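Long-range contacts in hydroquinone dioxygenase small subunit (Pseudomonas sp., PDB 4ZXA), which is the small, cupin-fold partner in a two-subunit, iron(II)-dependent dioxygenase that probably opens the aromatic ring of hydroquinone with molecular oxygen: residues Glu93-Asp98 with Gly116-Tyr121; Ser72-Ala77 with Ala137-Ala142; His79-Ile84 with Ile148-Ile153. All blocks are in the same frame, centred on the assembly; numbering follows the deposited sequence.

Contact 1 of 3, residues Glu93-Asp98 with Gly116-Tyr121; sequences EFLKLD and GKPMGY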
ATOM      1  N   GLU A  93      23.786  -7.130  43.955  1.00 31.07           N
ATOM      2  CA  GLU A  93      23.876  -6.697  45.353  1.00 38.46           C
ATOM      3  C   GLU A  93      23.950  -5.180  45.449  1.00 39.02           C
ATOM      4  O   GLU A  93      24.688  -4.550  44.692  1.00 38.79           O
ATOM      5  CB  GLU A  93      25.138  -7.244  46.010  1.00 40.92           C
ATOM      6  CG  GLU A  93      25.138  -8.717  46.329  1.00 52.59           C
ATOM      7  CD  GLU A  93      26.550  -9.249  46.573  1.00 53.75           C
ATOM      8  OE1 GLU A  93      27.261  -8.711  47.455  1.00 48.18           O
ATOM      9  OE2 GLU A  93      26.953 -10.197  45.866  1.00 57.92           O
ATOM     10  N   PHE A  94      23.238  -4.600  46.414  1.00 36.96           N
ATOM     11  CA  PHE A  94      23.181  -3.145  46.552  1.00 35.99           C
ATOM     12  C   PHE A  94      23.638  -2.639  47.916  1.00 36.43           C
ATOM     13  O   PHE A  94      23.104  -3.044  48.949  1.00 42.09           O
ATOM     14  CB  PHE A  94      21.751  -2.639  46.303  1.00 40.76           C
ATOM     15  CG  PHE A  94      21.275  -2.811  44.888  1.00 33.32           C
ATOM     16  CD1 PHE A  94      21.507  -1.825  43.938  1.00 31.91           C
ATOM     17  CD2 PHE A  94      20.588  -3.951  44.512  1.00 31.92           C
ATOM     18  CE1 PHE A  94      21.061  -1.979  42.627  1.00 29.98           C
ATOM     19  CE2 PHE A  94      20.142  -4.120  43.206  1.00 36.73           C
ATOM     20  CZ  PHE A  94      20.377  -3.133  42.261  1.00 35.18           C
ATOM     21  N   LEU A  95      24.609  -1.731  47.908  1.00 37.07           N
ATOM     22  CA  LEU A  95      25.013  -0.995  49.104  1.00 37.37           C
ATOM     23  C   LEU A  95      24.654   0.484  48.997  1.00 42.80           C
ATOM     24  O   LEU A  95      24.968   1.124  47.987  1.00 40.31           O
ATOM     25  CB  LEU A  95      26.522  -1.078  49.266  1.00 44.05           C
ATOM     26  CG  LEU A  95      27.082  -2.339  49.888  1.00 40.32           C
ATOM     27  CD1 LEU A  95      28.592  -2.267  49.822  1.00 43.94           C
ATOM     28  CD2 LEU A  95      26.578  -2.422  51.314  1.00 40.65           C
ATOM     29  N   LYS A  96      24.018   1.031  50.032  1.00 40.51           N
ATOM     30  CA  LYS A  96      23.819   2.476  50.115  1.00 39.88           C
ATOM     31  C   LYS A  96      25.043   3.152  50.712  1.00 35.94           C
ATOM     32  O   LYS A  96      25.214   3.169  51.929  1.00 40.86           O
ATOM     33  CB  LYS A  96      22.591   2.840  50.949  1.00 42.15           C
ATOM     34  CG  LYS A  96      22.287   4.344  50.922  1.00 33.05           C
ATOM     35  CD  LYS A  96      21.130   4.705  51.835  1.00 33.57           C
ATOM     36  CE  LYS A  96      20.074   5.513  51.094  1.00 53.21           C
ATOM     37  NZ  LYS A  96      18.917   5.840  51.975  1.00 57.13           N
ATOM     38  N   LEU A  97      25.884   3.713  49.849  1.00 36.60           N
ATOM     39  CA  LEU A  97      27.128   4.346  50.282  1.00 40.51           C
ATOM     40  C   LEU A  97      26.924   5.454  51.324  1.00 44.64           C
ATOM     41  O   LEU A  97      25.988   6.246  51.216  1.00 39.46           O
ATOM     42  CB  LEU A  97      27.884   4.899  49.080  1.00 35.95           C
ATOM     43  CG  LEU A  97      28.423   3.873  48.091  1.00 34.21           C
ATOM     44  CD1 LEU A  97      29.033   4.575  46.903  1.00 34.05           C
ATOM     45  CD2 LEU A  97      29.469   3.019  48.778  1.00 38.86           C
ATOM     46  N   ASP A  98      27.798   5.487  52.332  1.00 44.42           N
ATOM     47  CA  ASP A  98      27.813   6.569  53.321  1.00 45.46           C
ATOM     48  C   ASP A  98      28.184   7.890  52.650  1.00 45.74           C
ATOM     49  O   ASP A  98      27.644   8.952  52.991  1.00 45.43           O
ATOM     50  CB  ASP A  98      28.816   6.271  54.444  1.00 47.09           C
ATOM     51  CG  ASP A  98      28.273   5.295  55.485  1.00 57.10           C
ATOM     52  OD1 ASP A  98      27.331   4.532  55.170  1.00 61.11           O
ATOM     53  OD2 ASP A  98      28.802   5.288  56.622  1.00 63.67           O
ATOM     54  N   GLY A 116      29.145   1.383  53.465  1.00 38.21           N
ATOM     55  CA  GLY A 116      27.740   1.752  53.492  1.00 43.53           C
ATOM     56  C   GLY A 116      26.833   0.611  53.917  1.00 46.17           C
ATOM     57  O   GLY A 116      27.268  -0.541  53.980  1.00 51.83           O
ATOM     58  N   LYS A 117      25.572   0.927  54.207  1.00 48.53           N
ATOM     59  CA  LYS A 117      24.606  -0.084  54.627  1.00 45.49           C
ATOM     60  C   LYS A 117      24.215  -0.973  53.448  1.00 47.56           C
ATOM     61  O   LYS A 117      24.142  -0.498  52.315  1.00 42.65           O
ATOM     62  CB  LYS A 117      23.354   0.573  55.204  1.00 46.40           C
ATOM     63  CG  LYS A 117      23.615   1.752  56.121  1.00 52.86           C
ATOM     64  CD  LYS A 117      22.945   3.021  55.579  1.00 67.23           C
ATOM     65  CE  LYS A 117      23.042   4.180  56.570  1.00 70.47           C
ATOM     66  NZ  LYS A 117      22.448   3.828  57.899  1.00 58.90           N
ATOM     67  N   PRO A 118      23.972  -2.274  53.712  1.00 48.91           N
ATOM     68  CA  PRO A 118      23.474  -3.189  52.679  1.00 41.47           C
ATOM     69  C   PRO A 118      21.980  -2.952  52.466  1.00 42.94           C
ATOM     70  O   PRO A 118      21.249  -2.850  53.446  1.00 42.83           O
ATOM     71  CB  PRO A 118      23.715  -4.586  53.283  1.00 40.42           C
ATOM     72  CG  PRO A 118      24.536  -4.367  54.522  1.00 43.78           C
ATOM     73  CD  PRO A 118      24.225  -2.976  54.980  1.00 43.41           C
ATOM     74  N   MET A 119      21.541  -2.851  51.214  1.00 40.33           N
ATOM     75  CA  MET A 119      20.142  -2.572  50.921  1.00 41.08           C
ATOM     76  C   MET A 119      19.416  -3.840  50.548  1.00 35.74           C
ATOM     77  O   MET A 119      18.195  -3.913  50.634  1.00 39.50           O
ATOM     78  CB  MET A 119      20.014  -1.574  49.767  1.00 43.91           C
ATOM     79  CG  MET A 119      20.823  -0.302  49.948  1.00 43.89           C
ATOM     80  SD  MET A 119      20.782   0.766  48.488  1.00 39.77           S
ATOM     81  CE  MET A 119      19.047   1.239  48.436  1.00 33.37           C
ATOM     82  N   GLY A 120      20.168  -4.844  50.123  1.00 38.11           N
ATOM     83  CA  GLY A 120      19.565  -6.091  49.690  1.00 40.11           C
ATOM     84  C   GLY A 120      20.060  -6.491  48.315  1.00 39.61           C
ATOM     85  O   GLY A 120      21.138  -6.077  47.871  1.00 37.97           O
ATOM     86  N   TYR A 121      19.271  -7.298  47.623  1.00 39.31           N
ATOM     87  CA  TYR A 121      19.656  -7.724  46.288  1.00 36.00           C
ATOM     88  C   TYR A 121      18.451  -8.021  45.422  1.00 35.64           C
ATOM     89  O   TYR A 121      17.318  -8.144  45.905  1.00 31.21           O
ATOM     90  CB  TYR A 121      20.554  -8.963  46.341  1.00 38.30           C
ATOM     91  CG  TYR A 121      19.870 -10.175  46.924  1.00 43.53           C
ATOM     92  CD1 TYR A 121      19.903 -10.420  48.292  1.00 46.78           C
ATOM     93  CD2 TYR A 121      19.184 -11.076  46.114  1.00 46.60           C
ATOM     94  CE1 TYR A 121      19.282 -11.526  48.838  1.00 48.13           C
ATOM     95  CE2 TYR A 121      18.556 -12.189  46.655  1.00 47.00           C
ATOM     96  CZ  TYR A 121      18.611 -12.406  48.020  1.00 49.41           C
ATOM     97  OH  TYR A 121      17.995 -13.496  48.584  1.00 50.68           O
TER

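Contact 2 of 3, residues Ser72-Ala77 with Ala137-Ala142; sequences SPWFTA and AYRFEA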
ATOM      1  N   SER A  72      31.279  -9.535  39.622  1.00 38.97           N
ATOM      2  CA  SER A  72      31.869  -8.268  39.175  1.00 36.12           C
ATOM      3  C   SER A  72      32.505  -7.498  40.334  1.00 34.76           C
ATOM      4  O   SER A  72      32.271  -7.814  41.502  1.00 29.42           O
ATOM      5  CB  SER A  72      30.802  -7.375  38.534  1.00 34.24           C
ATOM      6  OG  SER A  72      30.008  -6.740  39.534  1.00 29.66           O
ATOM      7  N   PRO A  73      33.320  -6.486  40.004  1.00 31.22           N
ATOM      8  CA  PRO A  73      33.755  -5.470  40.970  1.00 33.38           C
ATOM      9  C   PRO A  73      32.554  -4.668  41.450  1.00 34.15           C
ATOM     10  O   PRO A  73      31.549  -4.614  40.729  1.00 30.34           O
ATOM     11  CB  PRO A  73      34.663  -4.555  40.137  1.00 31.07           C
ATOM     12  CG  PRO A  73      35.125  -5.392  39.004  1.00 37.28           C
ATOM     13  CD  PRO A  73      34.008  -6.362  38.708  1.00 32.46           C
ATOM     14  N   TRP A  74      32.644  -4.068  42.635  1.00 26.82           N
ATOM     15  CA  TRP A  74      31.650  -3.077  43.039  1.00 35.39           C
ATOM     16  C   TRP A  74      31.697  -1.847  42.108  1.00 34.87           C
ATOM     17  O   TRP A  74      32.764  -1.255  41.876  1.00 31.14           O
ATOM     18  CB  TRP A  74      31.850  -2.619  44.483  1.00 30.06           C
ATOM     19  CG  TRP A  74      31.454  -3.589  45.549  1.00 37.26           C
ATOM     20  CD1 TRP A  74      32.295  -4.359  46.313  1.00 36.63           C
ATOM     21  CD2 TRP A  74      30.122  -3.873  46.012  1.00 38.69           C
ATOM     22  NE1 TRP A  74      31.567  -5.103  47.211  1.00 34.03           N
ATOM     23  CE2 TRP A  74      30.234  -4.823  47.053  1.00 37.68           C
ATOM     24  CE3 TRP A  74      28.847  -3.424  45.646  1.00 33.32           C
ATOM     25  CZ2 TRP A  74      29.122  -5.328  47.729  1.00 37.11           C
ATOM     26  CZ3 TRP A  74      27.743  -3.927  46.322  1.00 36.69           C
ATOM     27  CH2 TRP A  74      27.888  -4.869  47.350  1.00 41.48           C
ATOM     28  N   PHE A  75      30.529  -1.475  41.587  1.00 34.32           N
ATOM     29  CA  PHE A  75      30.389  -0.348  40.667  1.00 31.16           C
ATOM     30  C   PHE A  75      29.601   0.778  41.335  1.00 33.73           C
ATOM     31  O   PHE A  75      28.779   0.538  42.227  1.00 34.55           O
ATOM     32  CB  PHE A  75      29.626  -0.773  39.414  1.00 26.65           C
ATOM     33  CG  PHE A  75      30.345  -1.769  38.563  1.00 25.15           C
ATOM     34  CD1 PHE A  75      31.572  -1.462  37.998  1.00 30.33           C
ATOM     35  CD2 PHE A  75      29.773  -2.999  38.291  1.00 22.04           C
ATOM     36  CE1 PHE A  75      32.227  -2.378  37.181  1.00 30.19           C
ATOM     37  CE2 PHE A  75      30.414  -3.922  37.476  1.00 22.76           C
ATOM     38  CZ  PHE A  75      31.643  -3.616  36.920  1.00 26.57           C
ATOM     39  N   THR A  76      29.830   2.005  40.892  1.00 28.23           N
ATOM     40  CA  THR A  76      29.017   3.106  41.370  1.00 29.45           C
ATOM     41  C   THR A  76      29.013   4.277  40.381  1.00 28.67           C
ATOM     42  O   THR A  76      29.908   4.404  39.535  1.00 26.83           O
ATOM     43  CB  THR A  76      29.517   3.598  42.739  1.00 28.85           C
ATOM     44  OG1 THR A  76      28.465   4.302  43.422  1.00 24.60           O
ATOM     45  CG2 THR A  76      30.747   4.503  42.557  1.00 22.33           C
ATOM     46  N   ALA A  77      28.010   5.138  40.500  1.00 24.23           N
ATOM     47  CA  ALA A  77      27.953   6.337  39.677  1.00 28.59           C
ATOM     48  C   ALA A  77      27.216   7.438  40.409  1.00 30.69           C
ATOM     49  O   ALA A  77      26.537   7.182  41.402  1.00 28.05           O
ATOM     50  CB  ALA A  77      27.283   6.050  38.332  1.00 28.72           C
ATOM     51  N   ALA A 137      26.360   1.494  45.621  1.00 34.61           N
ATOM     52  CA  ALA A 137      27.326   0.617  44.982  1.00 34.81           C
ATOM     53  C   ALA A 137      26.565  -0.647  44.626  1.00 33.35           C
ATOM     54  O   ALA A 137      25.642  -1.047  45.345  1.00 31.80           O
ATOM     55  CB  ALA A 137      28.483   0.314  45.909  1.00 34.87           C
ATOM     56  N   TYR A 138      26.920  -1.263  43.507  1.00 30.41           N
ATOM     57  CA  TYR A 138      26.201  -2.453  43.083  1.00 30.76           C
ATOM     58  C   TYR A 138      27.163  -3.479  42.517  1.00 29.85           C
ATOM     59  O   TYR A 138      28.177  -3.123  41.920  1.00 33.19           O
ATOM     60  CB  TYR A 138      25.091  -2.092  42.081  1.00 29.97           C
ATOM     61  CG  TYR A 138      25.582  -1.399  40.837  1.00 24.78           C
ATOM     62  CD1 TYR A 138      25.702  -0.021  40.793  1.00 27.77           C
ATOM     63  CD2 TYR A 138      25.928  -2.127  39.704  1.00 26.07           C
ATOM     64  CE1 TYR A 138      26.155   0.624  39.647  1.00 29.67           C
ATOM     65  CE2 TYR A 138      26.379  -1.496  38.547  1.00 31.48           C
ATOM     66  CZ  TYR A 138      26.493  -0.117  38.519  1.00 32.06           C
ATOM     67  OH  TYR A 138      26.953   0.530  37.377  1.00 27.54           O
ATOM     68  N   ARG A 139      26.850  -4.754  42.725  1.00 34.23           N
ATOM     69  CA  ARG A 139      27.736  -5.848  42.324  1.00 33.19           C
ATOM     70  C   ARG A 139      26.936  -6.961  41.649  1.00 30.61           C
ATOM     71  O   ARG A 139      25.827  -7.284  42.077  1.00 28.35           O
ATOM     72  CB  ARG A 139      28.485  -6.387  43.551  1.00 38.14           C
ATOM     73  CG  ARG A 139      29.624  -7.361  43.242  1.00 41.87           C
ATOM     74  CD  ARG A 139      30.556  -7.543  44.437  1.00 38.26           C
ATOM     75  NE  ARG A 139      29.891  -8.188  45.571  1.00 49.48           N
ATOM     76  CZ  ARG A 139      30.531  -8.675  46.637  1.00 49.40           C
ATOM     77  NH1 ARG A 139      31.857  -8.592  46.720  1.00 43.35           N
ATOM     78  NH2 ARG A 139      29.848  -9.248  47.623  1.00 40.31           N
ATOM     79  N   PHE A 140      27.505  -7.523  40.585  1.00 28.90           N
ATOM     80  CA  PHE A 140      26.861  -8.570  39.795  1.00 30.31           C
ATOM     81  C   PHE A 140      27.373  -9.977  40.156  1.00 40.88           C
ATOM     82  O   PHE A 140      28.587 -10.209  40.222  1.00 39.21           O
ATOM     83  CB  PHE A 140      27.125  -8.324  38.308  1.00 31.73           C
ATOM     84  CG  PHE A 140      26.493  -7.062  37.760  1.00 35.44           C
ATOM     85  CD1 PHE A 140      25.155  -6.777  37.976  1.00 37.34           C
ATOM     86  CD2 PHE A 140      27.243  -6.169  37.007  1.00 36.23           C
ATOM     87  CE1 PHE A 140      24.584  -5.626  37.456  1.00 37.40           C
ATOM     88  CE2 PHE A 140      26.677  -5.015  36.489  1.00 30.89           C
ATOM     89  CZ  PHE A 140      25.352  -4.745  36.713  1.00 31.15           C
ATOM     90  N   GLU A 141      26.439 -10.908  40.363  1.00 41.92           N
ATOM     91  CA  GLU A 141      26.739 -12.318  40.639  1.00 40.47           C
ATOM     92  C   GLU A 141      26.155 -13.223  39.561  1.00 39.61           C
ATOM     93  O   GLU A 141      24.947 -13.223  39.350  1.00 39.25           O
ATOM     94  CB  GLU A 141      26.093 -12.748  41.953  1.00 40.85           C
ATOM     95  CG  GLU A 141      26.626 -12.073  43.186  1.00 55.69           C
ATOM     96  CD  GLU A 141      28.045 -12.489  43.496  1.00 57.81           C
ATOM     97  OE1 GLU A 141      28.585 -13.373  42.779  1.00 53.33           O
ATOM     98  OE2 GLU A 141      28.613 -11.918  44.454  1.00 54.61           O
ATOM     99  N   ALA A 142      26.986 -14.033  38.918  1.00 36.98           N
ATOM    100  CA  ALA A 142      26.496 -14.915  37.865  1.00 39.56           C
ATOM    101  C   ALA A 142      27.116 -16.312  37.942  1.00 48.14           C
ATOM    102  O   ALA A 142      28.323 -16.476  37.731  1.00 52.74           O
ATOM    103  CB  ALA A 142      26.752 -14.293  36.494  1.00 32.05           C
TER

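Contact 3 of 3, residues His79-Ile84 with Ile148-Ile153; sequences HDEFAI and ILQQTI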
ATOM      1  N   HIS A  79      24.925   9.244  38.986  1.00 33.54           N
ATOM      2  CA  HIS A  79      23.578   9.342  38.407  1.00 33.35           C
ATOM      3  C   HIS A  79      22.962   7.959  38.267  1.00 26.74           C
ATOM      4  O   HIS A  79      23.657   6.958  38.371  1.00 32.54           O
ATOM      5  CB  HIS A  79      23.664   9.991  37.040  1.00 25.10           C
ATOM      6  CG  HIS A  79      24.625   9.306  36.133  1.00 26.63           C
ATOM      7  ND1 HIS A  79      24.361   8.080  35.559  1.00 27.41           N
ATOM      8  CD2 HIS A  79      25.870   9.653  35.726  1.00 28.86           C
ATOM      9  CE1 HIS A  79      25.392   7.713  34.823  1.00 30.15           C
ATOM     10  NE2 HIS A  79      26.326   8.647  34.912  1.00 27.77           N
ATOM     11  N   ASP A  80      21.661   7.897  38.031  1.00 29.58           N
ATOM     12  CA  ASP A  80      21.007   6.620  37.751  1.00 23.86           C
ATOM     13  C   ASP A  80      21.609   5.864  36.560  1.00 28.26           C
ATOM     14  O   ASP A  80      22.051   6.464  35.567  1.00 32.05           O
ATOM     15  CB  ASP A  80      19.530   6.839  37.482  1.00 25.91           C
ATOM     16  CG  ASP A  80      18.769   7.251  38.718  1.00 29.15           C
ATOM     17  OD1 ASP A  80      19.231   6.919  39.824  1.00 27.15           O
ATOM     18  OD2 ASP A  80      17.704   7.895  38.582  1.00 30.47           O
ATOM     19  N   GLU A  81      21.611   4.537  36.673  1.00 27.53           N
ATOM     20  CA  GLU A  81      21.969   3.625  35.583  1.00 21.44           C
ATOM     21  C   GLU A  81      20.926   2.523  35.537  1.00 20.71           C
ATOM     22  O   GLU A  81      20.127   2.371  36.466  1.00 22.32           O
ATOM     23  CB  GLU A  81      23.351   3.007  35.809  1.00 21.86           C
ATOM     24  CG  GLU A  81      24.505   3.970  35.634  1.00 22.96           C
ATOM     25  CD  GLU A  81      25.795   3.438  36.233  1.00 30.60           C
ATOM     26  OE1 GLU A  81      25.797   3.110  37.439  1.00 27.97           O
ATOM     27  OE2 GLU A  81      26.811   3.350  35.506  1.00 29.44           O
ATOM     28  N   PHE A  82      20.922   1.742  34.469  1.00 18.97           N
ATOM     29  CA  PHE A  82      19.954   0.664  34.379  1.00 19.56           C
ATOM     30  C   PHE A  82      20.590  -0.582  33.796  1.00 19.87           C
ATOM     31  O   PHE A  82      21.528  -0.493  33.010  1.00 22.63           O
ATOM     32  CB  PHE A  82      18.777   1.100  33.518  1.00 19.84           C
ATOM     33  CG  PHE A  82      18.069   2.306  34.036  1.00 21.40           C
ATOM     34  CD1 PHE A  82      17.021   2.174  34.934  1.00 21.89           C
ATOM     35  CD2 PHE A  82      18.457   3.579  33.638  1.00 21.52           C
ATOM     36  CE1 PHE A  82      16.352   3.293  35.423  1.00 25.60           C
ATOM     37  CE2 PHE A  82      17.808   4.704  34.125  1.00 22.62           C
ATOM     38  CZ  PHE A  82      16.748   4.565  35.018  1.00 25.34           C
ATOM     39  N   ALA A  83      20.082  -1.747  34.180  1.00 22.48           N
ATOM     40  CA  ALA A  83      20.606  -3.004  33.652  1.00 22.90           C
ATOM     41  C   ALA A  83      19.463  -3.879  33.178  1.00 26.30           C
ATOM     42  O   ALA A  83      18.456  -4.036  33.892  1.00 25.31           O
ATOM     43  CB  ALA A  83      21.425  -3.732  34.708  1.00 21.67           C
ATOM     44  N   ILE A  84      19.612  -4.414  31.964  1.00 23.19           N
ATOM     45  CA  ILE A  84      18.691  -5.417  31.425  1.00 26.78           C
ATOM     46  C   ILE A  84      19.424  -6.729  31.257  1.00 26.12           C
ATOM     47  O   ILE A  84      20.445  -6.798  30.568  1.00 24.57           O
ATOM     48  CB  ILE A  84      18.185  -5.064  30.014  1.00 31.48           C
ATOM     49  CG1 ILE A  84      17.833  -3.579  29.901  1.00 27.07           C
ATOM     50  CG2 ILE A  84      17.004  -5.975  29.625  1.00 23.83           C
ATOM     51  CD1 ILE A  84      16.438  -3.289  30.276  1.00 26.52           C
ATOM     52  N   ILE A 148      24.471  -8.900  30.147  1.00 28.76           N
ATOM     53  CA  ILE A 148      23.844  -7.718  30.750  1.00 26.49           C
ATOM     54  C   ILE A 148      23.963  -6.501  29.829  1.00 30.74           C
ATOM     55  O   ILE A 148      25.068  -6.166  29.371  1.00 27.72           O
ATOM     56  CB  ILE A 148      24.509  -7.309  32.081  1.00 29.63           C
ATOM     57  CG1 ILE A 148      24.534  -8.465  33.085  1.00 33.06           C
ATOM     58  CG2 ILE A 148      23.810  -6.094  32.670  1.00 24.35           C
ATOM     59  CD1 ILE A 148      25.271  -8.130  34.390  1.00 31.43           C
ATOM     60  N   LEU A 149      22.833  -5.842  29.561  1.00 24.12           N
ATOM     61  CA  LEU A 149      22.838  -4.566  28.857  1.00 22.66           C
ATOM     62  C   LEU A 149      22.758  -3.457  29.881  1.00 27.68           C
ATOM     63  O   LEU A 149      21.833  -3.422  30.708  1.00 25.46           O
ATOM     64  CB  LEU A 149      21.643  -4.446  27.914  1.00 22.50           C
ATOM     65  CG  LEU A 149      21.789  -4.912  26.471  1.00 23.02           C
ATOM     66  CD1 LEU A 149      20.445  -4.847  25.772  1.00 32.67           C
ATOM     67  CD2 LEU A 149      22.775  -4.060  25.738  1.00 26.09           C
ATOM     68  N   GLN A 150      23.719  -2.548  29.826  1.00 22.14           N
ATOM     69  CA  GLN A 150      23.726  -1.430  30.751  1.00 27.21           C
ATOM     70  C   GLN A 150      23.541  -0.096  30.023  1.00 23.73           C
ATOM     71  O   GLN A 150      24.285   0.224  29.090  1.00 22.86           O
ATOM     72  CB  GLN A 150      25.023  -1.422  31.573  1.00 25.93           C
ATOM     73  CG  GLN A 150      25.133  -0.247  32.529  1.00 30.58           C
ATOM     74  CD  GLN A 150      25.812  -0.610  33.851  1.00 37.64           C
ATOM     75  OE1 GLN A 150      25.887  -1.786  34.230  1.00 32.74           O
ATOM     76  NE2 GLN A 150      26.296   0.409  34.565  1.00 32.50           N
ATOM     77  N   GLN A 151      22.541   0.663  30.466  1.00 19.44           N
ATOM     78  CA  GLN A 151      22.314   2.028  30.005  1.00 23.13           C
ATOM     79  C   GLN A 151      22.993   3.030  30.940  1.00 22.65           C
ATOM     80  O   GLN A 151      22.653   3.126  32.120  1.00 17.43           O
ATOM     81  CB  GLN A 151      20.818   2.309  29.946  1.00 21.96           C
ATOM     82  CG  GLN A 151      20.465   3.748  29.615  1.00 17.97           C
ATOM     83  CD  GLN A 151      18.998   4.010  29.871  1.00 20.62           C
ATOM     84  OE1 GLN A 151      18.353   3.251  30.599  1.00 23.48           O
ATOM     85  NE2 GLN A 151      18.455   5.073  29.276  1.00 19.94           N
ATOM     86  N   THR A 152      23.948   3.783  30.413  1.00 18.72           N
ATOM     87  CA  THR A 152      24.721   4.674  31.268  1.00 25.27           C
ATOM     88  C   THR A 152      25.426   5.765  30.459  1.00 24.27           C
ATOM     89  O   THR A 152      25.001   6.084  29.347  1.00 24.00           O
ATOM     90  CB  THR A 152      25.737   3.872  32.144  1.00 24.26           C
ATOM     91  OG1 THR A 152      26.336   4.741  33.115  1.00 25.37           O
ATOM     92  CG2 THR A 152      26.825   3.225  31.281  1.00 19.84           C
ATOM     93  N   ILE A 153      26.506   6.324  31.008  1.00 21.84           N
ATOM     94  CA  ILE A 153      27.258   7.377  30.336  1.00 20.96           C
ATOM     95  C   ILE A 153      28.721   6.980  30.194  1.00 24.01           C
ATOM     96  O   ILE A 153      29.292   6.409  31.109  1.00 27.05           O
ATOM     97  CB  ILE A 153      27.141   8.699  31.121  1.00 23.04           C
ATOM     98  CG1 ILE A 153      25.662   9.097  31.233  1.00 25.06           C
ATOM     99  CG2 ILE A 153      28.001   9.800  30.489  1.00 23.65           C
ATOM    100  CD1 ILE A 153      25.409  10.382  32.010  1.00 28.00           C
TER

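Contact 1 of 3, residues Glu93-Asp98 with Gly116-Tyr121
Met119 reaches over strand 89-97 between Phe94 and Lys96, on one face of an antiparallel strand pair. Its CB packs on Phe94 CB at 4.0 Å, and its SD lies 3.7 Å from Lys96 CB. CG stands anti to the carbonyl carbon and SD stays extended (chi2 174°), carrying the thioether across Lys96 N. The Phe94 ring comes in differently: its edge meets the neighbouring strand 116-125, with Gly120 O and Tyr121 CA near the ring plane. Leu95 projects from the other face. Its CD2 branch reaches across to the carbonyls of Gly116 and Lys117, 3.3 Å from Lys117 O, and meets Pro118 CB at 4.1 Å, so the leucine touches the backbone more closely than the proline ring. Glu93 faces Tyr121 as a non-hydrogen-bonded pair, its CA against Tyr121 CB; its carboxylate leads away to salt bridges with Arg91 and Arg139.

The ladder contains a beta bulge: Phe94 faces two residues at once, donating N-H to Gly120 O (3.0 Å) and taking Met119 N on its own O (2.8 Å). Gly120 has backbone angles that would drive any CB into the carbonyl oxygen of Met119. Beyond the bulge, Lys96 N bonds Lys117 O at 2.8 Å, while the return bond from Lys117 N is weak. Gly116 lies so close to Lys96 O and Leu97 CA that any side chain there would collide.

On its other side, strand 89-97 pairs with strand 136-142, Glu93 and Leu95 bonding the backbones of Arg139 and Ala137. Strand 116-125 is outermost within this chain, yet Tyr121 continues the ladder into a strand of the large subunit. Phe210 of that subunit packs against Lys96, Lys117 and Met119, and Leu214 of the same subunit against Phe94.

Contact 2 of 3, residues Ser72-Ala77 with Ala137-Ala142
Arg139 crosses the indole of Trp74 at a slant, with its stem and then its guanidinium over one face. Arg139 CB sits above the six-membered ring of Trp74, 3.8 Å from the centroid and 16° off the normal, a CH-pi contact. Arg139 CG, anti to the backbone N (chi1 -170°), passes 3.2 Å from Ser72 O. CD continues over the same ring face near CE2, and the bend at chi3 (65°) keeps the head over the indole, on toward NE1. Arg139 NE rests 3.7 Å from Trp74 CZ2, and the tip atom NH1 of Arg139 comes 3.5 Å from NE1 of Trp74. The guanidinium and indole planes are only 17° apart, so the two flat groups are nearly face to face. NH2 forms a salt bridge with Glu93, which fixes the end of the chain. With an alanine at Trp74 the flat support would be gone, which would probably open a gap beneath the Arg139 stem and leave its guanidinium held by Glu93 without a surface to lie on.

The opposite face of the strand pair carries Tyr138, whose ring lies over Phe75 CB; that carbon is 3.6 Å from the ring centroid. Phe75 and Tyr138 also exchange both backbone bonds. Farther along, Ser72 OG stands in for a backbone acceptor: it takes the N-H of Phe140 at 2.8 Å, nearly straight, and gives its own proton to Pro73 O, while Ser72 N bonds Phe140 O.

Trp74 and Arg139 lie partly exposed, whereas Tyr138 and Phe140 are buried against Gln150 and Ile148 of the other sheet. Two antiparallel sheets packed through such inward side chains form the jelly-roll beta-barrel of the cupin fold, consistent with the family assignment.

Contact 3 of 3, residues His79-Ile84 with Ile148-Ile153
Phe82 with Gln151 and Ile84 with Leu149 form hydrogen-bonded antiparallel pairs, with Ala83 and Gln150 as a non-hydrogen-bonded pair between them; the strand directions differ by 161°. The bonds are shortest at the Ile84 end, where Ile84 N reaches Leu149 O at 2.7 Å.

Glu81 is buried, and its OE2 gathers two donors. Thr152 OG1 lies alongside and bonds the anti lone pair of Glu81 OE2 at 2.8 Å, while Gln150 NE2 adds a weak bond from an amide plane almost perpendicular to the carboxylate. Tyr138 satisfies OE1 and also accepts the amide of Gln150. Before the strand, the His79 ring has Ile153 CD1 over one face (3.8 Å from the centroid) and Thr152 OG1 at its edge. The ring's rotation is held by bonds from ND1 to Asp80 O and from Gly106 N to NE2. Phe82 and Gln151 run side by side, Gln151 OE1 3.1 Å from Phe82 CD2, and the Gln151 amide hydrogen-bonds Ser236 (through OE1) and Ser241 (through NE2) of the large subunit.

Such an antiparallel pair, with a polar network on one face and a subunit interface on the other, belongs to the second sheet of the cupin jelly-roll barrel.

In the fold
Contacts 1 and 2 share one antiparallel sheet, where strands 89-97 and 136-142 are neighbours; their centres are 11 Å apart, and Glu93 OE1 meets Arg139 NH2 at 2.6 Å. Contact 3 lies in the second sheet, its centre 12 Å from that of contact 2. Between the two sheets Tyr138 OH ties these contacts together, 2.8 Å from Glu81 OE1 and 2.9 Å from Gln150 NE2, with Phe140 packed on Ile148 beside it. Contact 1 does not touch contact 3: their nearest atoms are about 8 Å apart. Along the chain contacts 2 and 3 interlock, and both enclose contact 1. Contacts 1 and 3 each reach the large subunit, whereas contact 2 touches no other chain.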